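Local atomic coordinates of carbon monoxide dehydrogenase (Thermococcus sp. AM4, PDB entry 6T7J), a protein that catalyses the reversible oxidation of carbon monoxide to carbon dioxide as a nickel-iron-sulfur enzyme of the prismane/CO dehydrogenase family, crystallised here without its nickel. Residues K177-I180 and K181-K185; V588-I591 and L592-V596; Y618-I621 and L622-K626. One frame throughout, in Å; residues are numbered along the deposited sequence.

Contact 1. Residues K177-I180 and K181-K185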
ATOM      1  N   LYS A 177     -16.775 -22.199 -11.791  1.00 54.12           N
ATOM      2  CA  LYS A 177     -16.513 -21.700 -13.138  1.00 51.28           C
ATOM      3  C   LYS A 177     -17.372 -20.490 -13.476  1.00 56.26           C
ATOM      4  O   LYS A 177     -16.982 -19.667 -14.312  1.00 54.02           O
ATOM      5  CB  LYS A 177     -16.745 -22.806 -14.167  1.00 51.79           C
ATOM      6  CG  LYS A 177     -16.164 -24.157 -13.783  1.00 63.53           C
ATOM      7  CD  LYS A 177     -16.433 -25.192 -14.866  1.00 66.66           C
ATOM      8  CE  LYS A 177     -16.938 -26.500 -14.274  1.00 68.83           C
ATOM      9  NZ  LYS A 177     -17.524 -27.390 -15.318  1.00 62.42           N
ATOM     10  N   LYS A 178     -18.544 -20.365 -12.849  1.00 54.82           N
ATOM     11  CA  LYS A 178     -19.400 -19.214 -13.118  1.00 56.59           C
ATOM     12  C   LYS A 178     -18.776 -17.932 -12.580  1.00 54.14           C
ATOM     13  O   LYS A 178     -18.750 -16.904 -13.269  1.00 56.64           O
ATOM     14  CB  LYS A 178     -20.787 -19.446 -12.516  1.00 60.28           C
ATOM     15  CG  LYS A 178     -21.487 -20.692 -13.042  1.00 51.30           C
ATOM     16  CD  LYS A 178     -22.974 -20.665 -12.726  1.00 58.47           C
ATOM     17  CE  LYS A 178     -23.629 -22.012 -13.007  1.00 58.38           C
ATOM     18  NZ  LYS A 178     -23.483 -22.418 -14.430  1.00 51.18           N
ATOM     19  N   ARG A 179     -18.261 -17.973 -11.348  1.00 51.46           N
ATOM     20  CA  ARG A 179     -17.519 -16.834 -10.819  1.00 54.30           C
ATOM     21  C   ARG A 179     -16.286 -16.545 -11.671  1.00 53.03           C
ATOM     22  O   ARG A 179     -15.930 -15.384 -11.893  1.00 47.16           O
ATOM     23  CB  ARG A 179     -17.117 -17.099  -9.367  1.00 53.16           C
ATOM     24  CG  ARG A 179     -18.252 -16.958  -8.366  1.00 59.01           C
ATOM     25  CD  ARG A 179     -18.649 -15.505  -8.195  1.00 55.42           C
ATOM     26  NE  ARG A 179     -19.793 -15.149  -9.029  1.00 56.41           N
ATOM     27  CZ  ARG A 179     -20.139 -13.901  -9.324  1.00 51.27           C
ATOM     28  NH1 ARG A 179     -19.427 -12.887  -8.852  1.00 50.57           N
ATOM     29  NH2 ARG A 179     -21.193 -13.665 -10.090  1.00 52.63           N
ATOM     30  N   ILE A 180     -15.630 -17.608 -12.145  1.00 56.53           N
ATOM     31  CA  ILE A 180     -14.469 -17.485 -13.031  1.00 52.79           C
ATOM     32  C   ILE A 180     -14.824 -16.685 -14.267  1.00 51.88           C
ATOM     33  O   ILE A 180     -14.112 -15.746 -14.663  1.00 49.90           O
ATOM     34  CB  ILE A 180     -13.965 -18.892 -13.413  1.00 50.31           C
ATOM     35  CG1 ILE A 180     -13.522 -19.670 -12.176  1.00 53.08           C
ATOM     36  CG2 ILE A 180     -12.867 -18.812 -14.462  1.00 47.88           C
ATOM     37  CD1 ILE A 180     -12.100 -19.427 -11.783  1.00 55.04           C
ATOM     38  N   LYS A 181     -15.928 -17.050 -14.922  1.00 54.97           N
ATOM     39  CA  LYS A 181     -16.345 -16.389 -16.145  1.00 54.21           C
ATOM     40  C   LYS A 181     -16.794 -14.956 -15.876  1.00 57.05           C
ATOM     41  O   LYS A 181     -16.527 -14.053 -16.678  1.00 55.02           O
ATOM     42  CB  LYS A 181     -17.462 -17.197 -16.804  1.00 54.08           C
ATOM     43  CG  LYS A 181     -17.904 -16.673 -18.153  1.00 64.67           C
ATOM     44  CD  LYS A 181     -16.754 -16.674 -19.147  1.00 69.42           C
ATOM     45  CE  LYS A 181     -16.671 -15.352 -19.896  1.00 60.19           C
ATOM     46  NZ  LYS A 181     -17.872 -15.111 -20.747  1.00 53.65           N
ATOM     47  N   VAL A 182     -17.474 -14.735 -14.746  1.00 56.23           N
ATOM     48  CA  VAL A 182     -17.881 -13.383 -14.364  1.00 50.01           C
ATOM     49  C   VAL A 182     -16.661 -12.486 -14.205  1.00 50.45           C
ATOM     50  O   VAL A 182     -16.582 -11.396 -14.790  1.00 53.13           O
ATOM     51  CB  VAL A 182     -18.716 -13.425 -13.071  1.00 53.17           C
ATOM     52  CG1 VAL A 182     -18.775 -12.049 -12.429  1.00 49.04           C
ATOM     53  CG2 VAL A 182     -20.114 -13.949 -13.355  1.00 50.33           C
ATOM     54  N   TRP A 183     -15.689 -12.931 -13.403  1.00 49.73           N
ATOM     55  CA  TRP A 183     -14.481 -12.147 -13.171  1.00 50.94           C
ATOM     56  C   TRP A 183     -13.676 -11.963 -14.449  1.00 52.07           C
ATOM     57  O   TRP A 183     -13.021 -10.929 -14.624  1.00 49.18           O
ATOM     58  CB  TRP A 183     -13.620 -12.815 -12.101  1.00 46.73           C
ATOM     59  CG  TRP A 183     -14.295 -12.963 -10.774  1.00 44.72           C
ATOM     60  CD1 TRP A 183     -15.211 -12.118 -10.222  1.00 40.07           C
ATOM     61  CD2 TRP A 183     -14.098 -14.018  -9.823  1.00 42.25           C
ATOM     62  NE1 TRP A 183     -15.600 -12.581  -8.989  1.00 44.51           N
ATOM     63  CE2 TRP A 183     -14.931 -13.747  -8.721  1.00 45.38           C
ATOM     64  CE3 TRP A 183     -13.298 -15.164  -9.798  1.00 49.43           C
ATOM     65  CZ2 TRP A 183     -14.987 -14.582  -7.604  1.00 47.24           C
ATOM     66  CZ3 TRP A 183     -13.357 -15.992  -8.689  1.00 48.72           C
ATOM     67  CH2 TRP A 183     -14.196 -15.696  -7.608  1.00 47.22           C
ATOM     68  N   GLU A 184     -13.704 -12.952 -15.348  1.00 50.78           N
ATOM     69  CA  GLU A 184     -12.989 -12.823 -16.612  1.00 50.20           C
ATOM     70  C   GLU A 184     -13.629 -11.760 -17.497  1.00 49.12           C
ATOM     71  O   GLU A 184     -12.931 -10.922 -18.080  1.00 49.07           O
ATOM     72  CB  GLU A 184     -12.948 -14.174 -17.324  1.00 56.08           C
ATOM     73  CG  GLU A 184     -12.270 -14.155 -18.681  1.00 55.05           C
ATOM     74  CD  GLU A 184     -12.313 -15.510 -19.362  1.00 69.34           C
ATOM     75  OE1 GLU A 184     -12.011 -15.581 -20.572  1.00 77.87           O
ATOM     76  OE2 GLU A 184     -12.650 -16.506 -18.685  1.00 69.98           O
ATOM     77  N   LYS A 185     -14.961 -11.779 -17.608  1.00 50.74           N
ATOM     78  CA  LYS A 185     -15.654 -10.749 -18.379  1.00 51.67           C
ATOM     79  C   LYS A 185     -15.421  -9.367 -17.778  1.00 50.01           C
ATOM     80  O   LYS A 185     -15.216  -8.390 -18.508  1.00 45.93           O
ATOM     81  CB  LYS A 185     -17.150 -11.062 -18.453  1.00 51.49           C
ATOM     82  CG  LYS A 185     -17.845 -10.485 -19.679  1.00 57.79           C
ATOM     83  CD  LYS A 185     -19.130  -9.751 -19.308  1.00 66.82           C
ATOM     84  CE  LYS A 185     -18.861  -8.302 -18.914  1.00 66.54           C
ATOM     85  NZ  LYS A 185     -18.311  -7.495 -20.042  1.00 58.78           N
TER
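R179 and W183, one turn apart on helix 177-186, meet where CB of R179 sits over the six-membered ring of W183, 3.8 Å from its centroid and 15° off the normal, a CH-pi contact. The backbone polar atoms are paired in the regular i to i+4 way: K181 N, V182 N, W183 N and E184 N each donate to the carbonyl four residues back, and W183 N reaches R179 O at 2.9 Å. That same R179 O also lies over a face of the indole, 3.1 Å from W183 CG. The R179 chain bends at chi2 and chi3, which turns its guanidinium 86° from the indole plane and brings V182 over one of its faces, with R179 NH2 3.5 Å from V182 CG2. R179 NE, NH1 and NH2 and W183 NE1 are all hydrogen-bonded; among the partners, D542 takes R179 NH2 in a salt bridge, I600 O takes R179 NH1 and A569 O takes W183 NE1. W228 adds an edge-to-face ring contact with W183. The arrangement is that of an amphipathic surface helix, with K177, K178, K181 and E184 exposed and an arginine-tryptophan pair packed inward.

Contact 2. Residues V588-I591 and L592-V596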
ATOM      1  N   VAL A 588     -19.353   7.400  -6.656  1.00 50.58           N
ATOM      2  CA  VAL A 588     -18.773   6.238  -5.992  1.00 51.21           C
ATOM      3  C   VAL A 588     -19.826   5.513  -5.162  1.00 49.61           C
ATOM      4  O   VAL A 588     -19.863   4.276  -5.122  1.00 47.33           O
ATOM      5  CB  VAL A 588     -17.564   6.661  -5.138  1.00 50.54           C
ATOM      6  CG1 VAL A 588     -17.087   5.507  -4.265  1.00 45.41           C
ATOM      7  CG2 VAL A 588     -16.438   7.151  -6.033  1.00 53.09           C
ATOM      8  N   ALA A 589     -20.700   6.267  -4.490  1.00 51.75           N
ATOM      9  CA  ALA A 589     -21.756   5.642  -3.701  1.00 53.38           C
ATOM     10  C   ALA A 589     -22.665   4.789  -4.575  1.00 50.10           C
ATOM     11  O   ALA A 589     -23.014   3.660  -4.204  1.00 48.54           O
ATOM     12  CB  ALA A 589     -22.569   6.706  -2.965  1.00 48.93           C
ATOM     13  N   LYS A 590     -23.053   5.298  -5.745  1.00 50.40           N
ATOM     14  CA  LYS A 590     -23.932   4.498  -6.585  1.00 52.13           C
ATOM     15  C   LYS A 590     -23.187   3.343  -7.248  1.00 52.46           C
ATOM     16  O   LYS A 590     -23.780   2.283  -7.466  1.00 53.08           O
ATOM     17  CB  LYS A 590     -24.630   5.369  -7.626  1.00 61.00           C
ATOM     18  CG  LYS A 590     -25.653   4.605  -8.459  1.00 71.85           C
ATOM     19  CD  LYS A 590     -25.558   4.989  -9.919  1.00 70.09           C
ATOM     20  CE  LYS A 590     -24.111   5.146 -10.340  1.00 70.56           C
ATOM     21  NZ  LYS A 590     -23.988   5.352 -11.812  1.00 67.04           N
ATOM     22  N   ILE A 591     -21.897   3.502  -7.560  1.00 50.37           N
ATOM     23  CA  ILE A 591     -21.128   2.343  -8.017  1.00 51.95           C
ATOM     24  C   ILE A 591     -21.157   1.251  -6.957  1.00 50.79           C
ATOM     25  O   ILE A 591     -21.415   0.077  -7.250  1.00 48.11           O
ATOM     26  CB  ILE A 591     -19.681   2.733  -8.365  1.00 55.32           C
ATOM     27  CG1 ILE A 591     -19.632   3.705  -9.540  1.00 56.55           C
ATOM     28  CG2 ILE A 591     -18.877   1.484  -8.712  1.00 51.44           C
ATOM     29  CD1 ILE A 591     -18.245   4.275  -9.785  1.00 54.32           C
ATOM     30  N   LEU A 592     -20.918   1.631  -5.700  1.00 47.55           N
ATOM     31  CA  LEU A 592     -20.829   0.652  -4.622  1.00 49.37           C
ATOM     32  C   LEU A 592     -22.168  -0.029  -4.365  1.00 48.68           C
ATOM     33  O   LEU A 592     -22.221  -1.252  -4.191  1.00 51.30           O
ATOM     34  CB  LEU A 592     -20.323   1.324  -3.346  1.00 51.34           C
ATOM     35  CG  LEU A 592     -18.841   1.697  -3.322  1.00 44.12           C
ATOM     36  CD1 LEU A 592     -18.449   2.230  -1.951  1.00 45.01           C
ATOM     37  CD2 LEU A 592     -17.998   0.494  -3.702  1.00 44.96           C
ATOM     38  N   THR A 593     -23.256   0.739  -4.334  1.00 51.01           N
ATOM     39  CA  THR A 593     -24.551   0.217  -3.915  1.00 48.62           C
ATOM     40  C   THR A 593     -25.481  -0.102  -5.080  1.00 55.43           C
ATOM     41  O   THR A 593     -26.639  -0.466  -4.849  1.00 61.03           O
ATOM     42  CB  THR A 593     -25.236   1.209  -2.972  1.00 41.70           C
ATOM     43  OG1 THR A 593     -25.388   2.472  -3.635  1.00 49.52           O
ATOM     44  CG2 THR A 593     -24.413   1.402  -1.706  1.00 44.25           C
ATOM     45  N   GLU A 594     -25.008   0.007  -6.319  1.00 46.98           N
ATOM     46  CA  GLU A 594     -25.915  -0.123  -7.453  1.00 57.93           C
ATOM     47  C   GLU A 594     -25.207  -0.622  -8.707  1.00 57.68           C
ATOM     48  O   GLU A 594     -25.419  -1.762  -9.130  1.00 55.75           O
ATOM     49  CB  GLU A 594     -26.589   1.223  -7.728  1.00 59.99           C
ATOM     50  CG  GLU A 594     -27.991   1.156  -8.280  1.00 64.52           C
ATOM     51  CD  GLU A 594     -28.595   2.537  -8.429  1.00 73.39           C
ATOM     52  OE1 GLU A 594     -28.790   3.212  -7.397  1.00 76.78           O
ATOM     53  OE2 GLU A 594     -28.860   2.953  -9.577  1.00 77.25           O
ATOM     54  N   ASP A 595     -24.360   0.228  -9.300  1.00 55.51           N
ATOM     55  CA  ASP A 595     -23.781  -0.052 -10.612  1.00 59.10           C
ATOM     56  C   ASP A 595     -22.992  -1.354 -10.654  1.00 62.50           C
ATOM     57  O   ASP A 595     -22.845  -1.941 -11.732  1.00 63.94           O
ATOM     58  CB  ASP A 595     -22.867   1.097 -11.040  1.00 55.88           C
ATOM     59  CG  ASP A 595     -23.622   2.227 -11.699  1.00 63.28           C
ATOM     60  OD1 ASP A 595     -24.871   2.207 -11.674  1.00 68.27           O
ATOM     61  OD2 ASP A 595     -22.964   3.141 -12.241  1.00 69.12           O
ATOM     62  N   VAL A 596     -22.481  -1.821  -9.511  1.00 54.41           N
ATOM     63  CA  VAL A 596     -21.605  -2.989  -9.511  1.00 53.53           C
ATOM     64  C   VAL A 596     -22.362  -4.307  -9.546  1.00 56.12           C
ATOM     65  O   VAL A 596     -21.741  -5.356  -9.762  1.00 58.11           O
ATOM     66  CB  VAL A 596     -20.668  -2.936  -8.289  1.00 57.39           C
ATOM     67  CG1 VAL A 596     -21.342  -3.537  -7.067  1.00 51.30           C
ATOM     68  CG2 VAL A 596     -19.347  -3.632  -8.595  1.00 58.95           C
TER
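K590 and D595, five residues apart, form a salt bridge on helix 586-595. The lysine leaves the backbone with CG anti to N (chi1 -175°), then bends at chi2 and chi3, carrying NZ forward to the carboxylate of D595. K590 NZ is modelled 2.5 Å from D595 OD2; the salt bridge is plain, but so short a distance is doubtful in detail. On the way the aliphatic part of K590 also passes E594, its CG lying 3.6 Å from E594 CB; the carboxylate of E594 stays too far from K590 NZ for charged contact, with OE2 5.9 Å away.

Among the hydrogen bonds, A589 O is gripped twice by T593. T593 N reaches A589 O at 2.9 Å. T593 OG1 donates to the same A589 O at 2.7 Å, from the opposite face of the carbonyl plane. The hydroxyl stands above that plane, placed there by a chi1 of 58° that sets OG1 between the backbone N and the carbonyl carbon. L592 N keeps the ordinary i to i+4 bond to V588 O. Beyond T593 the spacing widens: D595 N bonds to K590 O at 2.8 Å, five residues back, as in a pi-type turn, and V596 N makes a weak bond to I591 O with the same spacing.

Apolar contact within the stretch is slight, V588 CG1 touching L592 CD1 at 4.2 Å. V588, I591, L592 and V596 pack on other helices: V588 and I591 on L216 of helix 212-242, V596 on I220 of the same helix, and V588 and L592 on helix 81-115, while the backbone of L592 is hydrogen-bonded to F604 of strand 604-606.

Contact 3. Residues Y618-I621 and L622-K626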
ATOM      1  N   TYR A 618     -33.619  -9.923   4.487  1.00 54.29           N
ATOM      2  CA  TYR A 618     -34.667 -10.920   4.309  1.00 60.56           C
ATOM      3  C   TYR A 618     -35.424 -10.703   3.005  1.00 54.89           C
ATOM      4  O   TYR A 618     -35.784 -11.667   2.321  1.00 51.61           O
ATOM      5  CB  TYR A 618     -35.625 -10.889   5.497  1.00 57.34           C
ATOM      6  CG  TYR A 618     -36.668 -11.975   5.447  1.00 62.44           C
ATOM      7  CD1 TYR A 618     -36.312 -13.311   5.589  1.00 59.67           C
ATOM      8  CD2 TYR A 618     -38.007 -11.668   5.252  1.00 52.68           C
ATOM      9  CE1 TYR A 618     -37.262 -14.310   5.544  1.00 63.39           C
ATOM     10  CE2 TYR A 618     -38.965 -12.661   5.205  1.00 61.22           C
ATOM     11  CZ  TYR A 618     -38.587 -13.979   5.350  1.00 64.02           C
ATOM     12  OH  TYR A 618     -39.537 -14.972   5.304  1.00 53.16           O
ATOM     13  N   ASN A 619     -35.672  -9.442   2.640  1.00 51.61           N
ATOM     14  CA  ASN A 619     -36.367  -9.171   1.386  1.00 56.63           C
ATOM     15  C   ASN A 619     -35.512  -9.557   0.186  1.00 54.61           C
ATOM     16  O   ASN A 619     -36.029 -10.079  -0.808  1.00 57.61           O
ATOM     17  CB  ASN A 619     -36.766  -7.697   1.315  1.00 57.87           C
ATOM     18  CG  ASN A 619     -38.028  -7.400   2.102  1.00 64.24           C
ATOM     19  OD1 ASN A 619     -38.834  -8.295   2.362  1.00 62.40           O
ATOM     20  ND2 ASN A 619     -38.204  -6.141   2.488  1.00 56.90           N
ATOM     21  N   VAL A 620     -34.202  -9.316   0.262  1.00 53.92           N
ATOM     22  CA  VAL A 620     -33.309  -9.736  -0.816  1.00 53.51           C
ATOM     23  C   VAL A 620     -33.296 -11.258  -0.928  1.00 52.19           C
ATOM     24  O   VAL A 620     -33.286 -11.819  -2.035  1.00 53.50           O
ATOM     25  CB  VAL A 620     -31.896  -9.161  -0.589  1.00 49.64           C
ATOM     26  CG1 VAL A 620     -30.839 -10.009  -1.283  1.00 43.89           C
ATOM     27  CG2 VAL A 620     -31.829  -7.719  -1.073  1.00 48.27           C
ATOM     28  N   ILE A 621     -33.313 -11.949   0.213  1.00 49.93           N
ATOM     29  CA  ILE A 621     -33.362 -13.409   0.197  1.00 57.40           C
ATOM     30  C   ILE A 621     -34.662 -13.894  -0.437  1.00 60.09           C
ATOM     31  O   ILE A 621     -34.665 -14.836  -1.238  1.00 58.04           O
ATOM     32  CB  ILE A 621     -33.182 -13.968   1.620  1.00 50.46           C
ATOM     33  CG1 ILE A 621     -31.744 -13.754   2.097  1.00 54.91           C
ATOM     34  CG2 ILE A 621     -33.546 -15.445   1.664  1.00 53.24           C
ATOM     35  CD1 ILE A 621     -31.518 -14.140   3.541  1.00 49.24           C
ATOM     36  N   LEU A 622     -35.785 -13.260  -0.089  1.00 59.05           N
ATOM     37  CA  LEU A 622     -37.061 -13.631  -0.693  1.00 60.83           C
ATOM     38  C   LEU A 622     -37.054 -13.372  -2.195  1.00 61.74           C
ATOM     39  O   LEU A 622     -37.640 -14.139  -2.970  1.00 62.74           O
ATOM     40  CB  LEU A 622     -38.203 -12.867  -0.021  1.00 57.65           C
ATOM     41  CG  LEU A 622     -38.584 -13.300   1.397  1.00 57.11           C
ATOM     42  CD1 LEU A 622     -39.899 -12.657   1.813  1.00 57.06           C
ATOM     43  CD2 LEU A 622     -38.666 -14.814   1.500  1.00 58.31           C
ATOM     44  N   GLU A 623     -36.392 -12.295  -2.622  1.00 57.49           N
ATOM     45  CA  GLU A 623     -36.247 -12.014  -4.047  1.00 58.32           C
ATOM     46  C   GLU A 623     -35.475 -13.127  -4.746  1.00 62.78           C
ATOM     47  O   GLU A 623     -35.873 -13.603  -5.818  1.00 61.96           O
ATOM     48  CB  GLU A 623     -35.544 -10.669  -4.231  1.00 61.86           C
ATOM     49  CG  GLU A 623     -35.876  -9.943  -5.516  1.00 70.65           C
ATOM     50  CD  GLU A 623     -35.339  -8.526  -5.525  1.00 76.02           C
ATOM     51  OE1 GLU A 623     -34.314  -8.279  -6.197  1.00 69.14           O
ATOM     52  OE2 GLU A 623     -35.941  -7.661  -4.853  1.00 70.40           O
ATOM     53  N   LYS A 624     -34.361 -13.553  -4.147  1.00 62.73           N
ATOM     54  CA  LYS A 624     -33.576 -14.638  -4.729  1.00 59.57           C
ATOM     55  C   LYS A 624     -34.349 -15.952  -4.731  1.00 58.93           C
ATOM     56  O   LYS A 624     -34.152 -16.786  -5.621  1.00 56.06           O
ATOM     57  CB  LYS A 624     -32.256 -14.797  -3.976  1.00 59.43           C
ATOM     58  CG  LYS A 624     -31.357 -13.571  -4.034  1.00 52.53           C
ATOM     59  CD  LYS A 624     -30.306 -13.712  -5.119  1.00 54.19           C
ATOM     60  CE  LYS A 624     -29.919 -12.359  -5.698  1.00 56.40           C
ATOM     61  NZ  LYS A 624     -29.514 -11.394  -4.643  1.00 53.91           N
ATOM     62  N   ARG A 625     -35.222 -16.155  -3.743  1.00 63.89           N
ATOM     63  CA  ARG A 625     -36.087 -17.332  -3.746  1.00 62.44           C
ATOM     64  C   ARG A 625     -37.086 -17.274  -4.893  1.00 64.55           C
ATOM     65  O   ARG A 625     -37.307 -18.274  -5.585  1.00 65.62           O
ATOM     66  CB  ARG A 625     -36.825 -17.452  -2.413  1.00 54.50           C
ATOM     67  CG  ARG A 625     -35.932 -17.710  -1.220  1.00 61.50           C
ATOM     68  CD  ARG A 625     -36.754 -18.123  -0.015  1.00 64.14           C
ATOM     69  NE  ARG A 625     -37.364 -19.434  -0.212  1.00 61.21           N
ATOM     70  CZ  ARG A 625     -36.752 -20.584   0.045  1.00 60.28           C
ATOM     71  NH1 ARG A 625     -35.512 -20.586   0.514  1.00 67.80           N
ATOM     72  NH2 ARG A 625     -37.381 -21.732  -0.164  1.00 60.72           N
ATOM     73  N   LYS A 626     -37.706 -16.109  -5.099  1.00 64.69           N
ATOM     74  CA  LYS A 626     -38.661 -15.958  -6.192  1.00 63.47           C
ATOM     75  C   LYS A 626     -37.988 -16.164  -7.544  1.00 64.11           C
ATOM     76  O   LYS A 626     -38.570 -16.772  -8.450  1.00 66.70           O
ATOM     77  CB  LYS A 626     -39.328 -14.582  -6.124  1.00 61.91           C
ATOM     78  CG  LYS A 626     -40.231 -14.389  -4.914  1.00 70.30           C
ATOM     79  CD  LYS A 626     -40.855 -12.996  -4.882  1.00 71.46           C
ATOM     80  CE  LYS A 626     -39.839 -11.932  -4.489  1.00 66.94           C
ATOM     81  NZ  LYS A 626     -40.453 -10.803  -3.729  1.00 57.75           N
TER
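The ring of Y618 lies beside the branched end of L622, one turn further along helix 610-627, and presents a face to it. L622 CG stands over that face, 4.1 Å from the ring centroid and 21° off the normal, in a CH-pi contact displaced from the centre toward the rim. Both methyls share in the touch: L622 CD1 approaches CE2 of Y618 at 3.5 Å, and L622 CD2 lies 3.9 Å from both CZ and the phenolic OH. The two side chains slant across one another because their first torsions differ. Y618 has CG anti to its N (chi1 -175°), which carries the ring forward along the helix, whereas L622 has CG anti to its carbonyl carbon (chi1 -73°), which leans it back toward the tyrosine.

On another side of the helix V620 and K624 run alongside each other and point the same way. K624 NZ comes to 3.9 Å from V620 CG1, a contact of a charged end with a methyl and not a polar bond.

A third pair, I621 and R625, touches through the base of the arginine: R625 CG lies 3.1 Å from I621 O, the carbonyl that also accepts the backbone N of R625 at 2.9 Å. The guanidinium is held by three backbone carbonyls, NE by P631 O, NH1 by K443 O and NH2 by L437 O. These neutral acceptors, two from 437-443 and one from the C-terminal tail, probably disperse the charge of the buried group.

Y618 and I621 both rest on V474 of strand 474-478, and L622 touches the C-terminal L632. This is the pattern of a helix packed on the parallel sheet of a Rossmann-like alpha/beta domain (strand order 3-2-1-4-5-6), here as the final long helix of the chain.

The three contacts follow one another along the chain, on helices 177-186, 586-595 and 610-627, and none touches another. Their centres lie about 20 Å apart for contacts 1 and 2 and for contacts 2 and 3, and about 23 Å for contacts 1 and 3; the nearest atoms are about 8 to 10 Å apart. In sequence strand 604-606 lies between contacts 2 and 3; contact 2 meets it through L592 and F604, while contact 3 rests on strand 474-478 of the same parallel sheet. Helix 212-242 ties contact 1, through W228, to contact 2, through L216 and I220. Contacts 2 and 3 thus belong to the sheet-bearing C-terminal part of the protein.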